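Local coordinates for ORF007 (Staphylococcus phage 2638A, PDB 7AQH), which degrades staphylococcal peptidoglycan as a phage endolysin to lyse the host, this piece being its C-terminal SH3b cell-wall-binding domain, at residues A16-T21 / M75-W80. Residues are numbered along the deposited sequence; the frame is centred on the assembly and turned at random.
Sequences ASFTVT and MPVRTW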
ATOM      1  N   ALA A  16      -0.686 -10.370   6.426  1.00 58.21           N
ATOM      2  CA  ALA A  16      -1.192  -9.734   7.635  1.00 54.56           C
ATOM      3  C   ALA A  16      -2.405  -8.882   7.280  1.00 53.28           C
ATOM      4  O   ALA A  16      -2.717  -8.668   6.105  1.00 56.06           O
ATOM      5  CB  ALA A  16      -0.104  -8.896   8.317  1.00 51.44           C
ATOM      6  N   SER A  17      -3.088  -8.402   8.320  1.00 49.06           N
ATOM      7  CA  SER A  17      -4.274  -7.569   8.185  1.00 53.07           C
ATOM      8  C   SER A  17      -3.945  -6.127   8.549  1.00 56.99           C
ATOM      9  O   SER A  17      -3.130  -5.867   9.439  1.00 56.37           O
ATOM     10  CB  SER A  17      -5.414  -8.065   9.072  1.00 59.38           C
ATOM     11  OG  SER A  17      -5.075  -7.932  10.440  1.00 70.52           O
ATOM     12  N   PHE A  18      -4.587  -5.189   7.857  1.00 52.94           N
ATOM     13  CA  PHE A  18      -4.386  -3.763   8.080  1.00 51.44           C
ATOM     14  C   PHE A  18      -5.725  -3.084   8.336  1.00 51.33           C
ATOM     15  O   PHE A  18      -6.675  -3.263   7.566  1.00 51.25           O
ATOM     16  CB  PHE A  18      -3.686  -3.108   6.882  1.00 53.07           C
ATOM     17  CG  PHE A  18      -3.338  -1.659   7.094  1.00 52.74           C
ATOM     18  CD1 PHE A  18      -4.249  -0.658   6.798  1.00 51.85           C
ATOM     19  CD2 PHE A  18      -2.093  -1.296   7.582  1.00 54.61           C
ATOM     20  CE1 PHE A  18      -3.927   0.678   6.989  1.00 57.02           C
ATOM     21  CE2 PHE A  18      -1.763   0.037   7.774  1.00 53.79           C
ATOM     22  CZ  PHE A  18      -2.680   1.026   7.478  1.00 54.86           C
ATOM     23  N   THR A  19      -5.793  -2.301   9.410  1.00 50.82           N
ATOM     24  CA  THR A  19      -6.973  -1.516   9.755  1.00 50.89           C
ATOM     25  C   THR A  19      -6.657  -0.036   9.579  1.00 51.60           C
ATOM     26  O   THR A  19      -5.740   0.488  10.220  1.00 52.58           O
ATOM     27  CB  THR A  19      -7.433  -1.789  11.188  1.00 53.84           C
ATOM     28  OG1 THR A  19      -7.099  -3.133  11.558  1.00 56.29           O
ATOM     29  CG2 THR A  19      -8.938  -1.555  11.329  1.00 53.18           C
ATOM     30  N   VAL A  20      -7.420   0.632   8.712  1.00 50.30           N
ATOM     31  CA  VAL A  20      -7.155   2.032   8.405  1.00 52.00           C
ATOM     32  C   VAL A  20      -7.526   2.893   9.605  1.00 49.03           C
ATOM     33  O   VAL A  20      -8.642   2.806  10.134  1.00 49.55           O
ATOM     34  CB  VAL A  20      -7.927   2.463   7.149  1.00 51.35           C
ATOM     35  CG1 VAL A  20      -7.807   3.965   6.940  1.00 47.36           C
ATOM     36  CG2 VAL A  20      -7.423   1.705   5.931  1.00 50.43           C
ATOM     37  N   THR A  21      -6.586   3.731  10.040  1.00 50.04           N
ATOM     38  CA  THR A  21      -6.825   4.684  11.113  1.00 50.92           C
ATOM     39  C   THR A  21      -6.725   6.128  10.641  1.00 50.71           C
ATOM     40  O   THR A  21      -6.943   7.043  11.443  1.00 49.44           O
ATOM     41  CB  THR A  21      -5.846   4.452  12.273  1.00 51.46           C
ATOM     42  OG1 THR A  21      -6.267   5.212  13.412  1.00 55.31           O
ATOM     43  CG2 THR A  21      -4.442   4.880  11.881  1.00 48.28           C
ATOM     44  N   MET A  75      -2.323   0.068  -1.758  1.00 44.92           N
ATOM     45  CA  MET A  75      -2.674   1.107  -0.804  1.00 45.35           C
ATOM     46  C   MET A  75      -1.418   1.614  -0.107  1.00 43.73           C
ATOM     47  O   MET A  75      -0.603   0.804   0.370  1.00 43.52           O
ATOM     48  CB  MET A  75      -3.678   0.582   0.231  1.00 44.98           C
ATOM     49  CG  MET A  75      -4.257   1.659   1.133  1.00 41.97           C
ATOM     50  SD  MET A  75      -4.923   0.999   2.674  1.00 52.25           S
ATOM     51  CE  MET A  75      -5.987  -0.302   2.062  1.00 52.81           C
ATOM     52  N   PRO A  76      -1.219   2.928  -0.022  1.00 47.66           N
ATOM     53  CA  PRO A  76      -0.118   3.453   0.789  1.00 47.05           C
ATOM     54  C   PRO A  76      -0.442   3.356   2.270  1.00 44.96           C
ATOM     55  O   PRO A  76      -1.599   3.458   2.686  1.00 46.91           O
ATOM     56  CB  PRO A  76      -0.010   4.912   0.336  1.00 45.58           C
ATOM     57  CG  PRO A  76      -1.395   5.259  -0.099  1.00 44.96           C
ATOM     58  CD  PRO A  76      -1.978   3.999  -0.691  1.00 49.29           C
ATOM     59  N   VAL A  77       0.601   3.154   3.074  1.00 47.36           N
ATOM     60  CA  VAL A  77       0.414   2.944   4.505  1.00 50.32           C
ATOM     61  C   VAL A  77       1.369   3.818   5.308  1.00 48.21           C
ATOM     62  O   VAL A  77       1.240   3.929   6.531  1.00 49.19           O
ATOM     63  CB  VAL A  77       0.595   1.458   4.870  1.00 48.18           C
ATOM     64  CG1 VAL A  77      -0.486   0.616   4.210  1.00 47.32           C
ATOM     65  CG2 VAL A  77       1.979   0.977   4.461  1.00 44.75           C
ATOM     66  N   ARG A  78       2.331   4.441   4.632  1.00 46.77           N
ATOM     67  CA  ARG A  78       3.288   5.293   5.328  1.00 44.27           C
ATOM     68  C   ARG A  78       4.235   5.906   4.307  1.00 45.83           C
ATOM     69  O   ARG A  78       4.433   5.365   3.215  1.00 44.42           O
ATOM     70  CB  ARG A  78       4.073   4.514   6.387  1.00 46.78           C
ATOM     71  CG  ARG A  78       5.071   3.518   5.820  1.00 48.16           C
ATOM     72  CD  ARG A  78       5.461   2.486   6.866  1.00 49.30           C
ATOM     73  NE  ARG A  78       5.797   3.105   8.145  1.00 53.15           N
ATOM     74  CZ  ARG A  78       6.144   2.426   9.234  1.00 48.64           C
ATOM     75  NH1 ARG A  78       6.202   1.102   9.202  1.00 44.58           N
ATOM     76  NH2 ARG A  78       6.431   3.072  10.356  1.00 47.03           N
ATOM     77  N   THR A  79       4.818   7.042   4.679  1.00 47.39           N
ATOM     78  CA  THR A  79       5.790   7.701   3.821  1.00 45.91           C
ATOM     79  C   THR A  79       7.116   6.946   3.844  1.00 46.55           C
ATOM     80  O   THR A  79       7.438   6.221   4.788  1.00 45.84           O
ATOM     81  CB  THR A  79       6.002   9.150   4.260  1.00 44.97           C
ATOM     82  OG1 THR A  79       6.557   9.176   5.581  1.00 49.57           O
ATOM     83  CG2 THR A  79       4.683   9.907   4.254  1.00 40.44           C
ATOM     84  N   TRP A  80       7.895   7.129   2.779  1.00 44.12           N
ATOM     85  CA  TRP A  80       9.140   6.389   2.609  1.00 45.39           C
ATOM     86  C   TRP A  80      10.128   7.247   1.838  1.00 47.12           C
ATOM     87  O   TRP A  80       9.828   7.692   0.726  1.00 48.70           O
ATOM     88  CB  TRP A  80       8.883   5.066   1.882  1.00 48.42           C
ATOM     89  CG  TRP A  80      10.124   4.347   1.451  1.00 48.72           C
ATOM     90  CD1 TRP A  80      11.038   3.731   2.255  1.00 45.63           C
ATOM     91  CD2 TRP A  80      10.579   4.155   0.106  1.00 46.12           C
ATOM     92  NE1 TRP A  80      12.037   3.173   1.494  1.00 46.80           N
ATOM     93  CE2 TRP A  80      11.778   3.420   0.171  1.00 45.87           C
ATOM     94  CE3 TRP A  80      10.088   4.537  -1.146  1.00 43.74           C
ATOM     95  CZ2 TRP A  80      12.495   3.059  -0.967  1.00 48.84           C
ATOM     96  CZ3 TRP A  80      10.801   4.178  -2.276  1.00 43.36           C
ATOM     97  CH2 TRP A  80      11.991   3.447  -2.179  1.00 44.81           C
TER
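Chi1 of Phe-18 (-175°) swings the ring away from the backbone N, and the phenyl group reaches from strand 10-20 toward strand 72-77, where Val-77 holds CG1 anti to its own carbonyl carbon, which places that methyl over one ring face. CG1 of Val-77 lies 4.1 Å from the centroid of the Phe-18 ring, 21° off the normal, a CH-pi contact. Displaced toward the rim, CG1 of Val-77 is closest to CE2 of Phe-18 at 3.8 Å. Branching at CB suits valine here, since a methyl so near the backbone meets the ring without a long side chain. Met-75, bent at chi3, brings SD to 5.2 Å from the Phe-18 centroid in an oblique Met-aromatic contact. Segments 16-20 and 75-77 run at 80° to each other within the curled antiparallel sheet of this SH3b domain, and with their axes 10.1 Å apart at closest approach side chains alone join them; the broad, flat phenyl spans that gap. Ile-26 and Ile-49, from strands 26-30 and 48-51, each touch both Phe-18 and Met-75, extending this apolar interior. Flexible and unbranched, Met-75 can also follow the outline of Val-20, a short apolar residue whose CG2 sits 4.2 Å from SD of Met-75 and fits at the edge of the Phe-18 ring, in its plane.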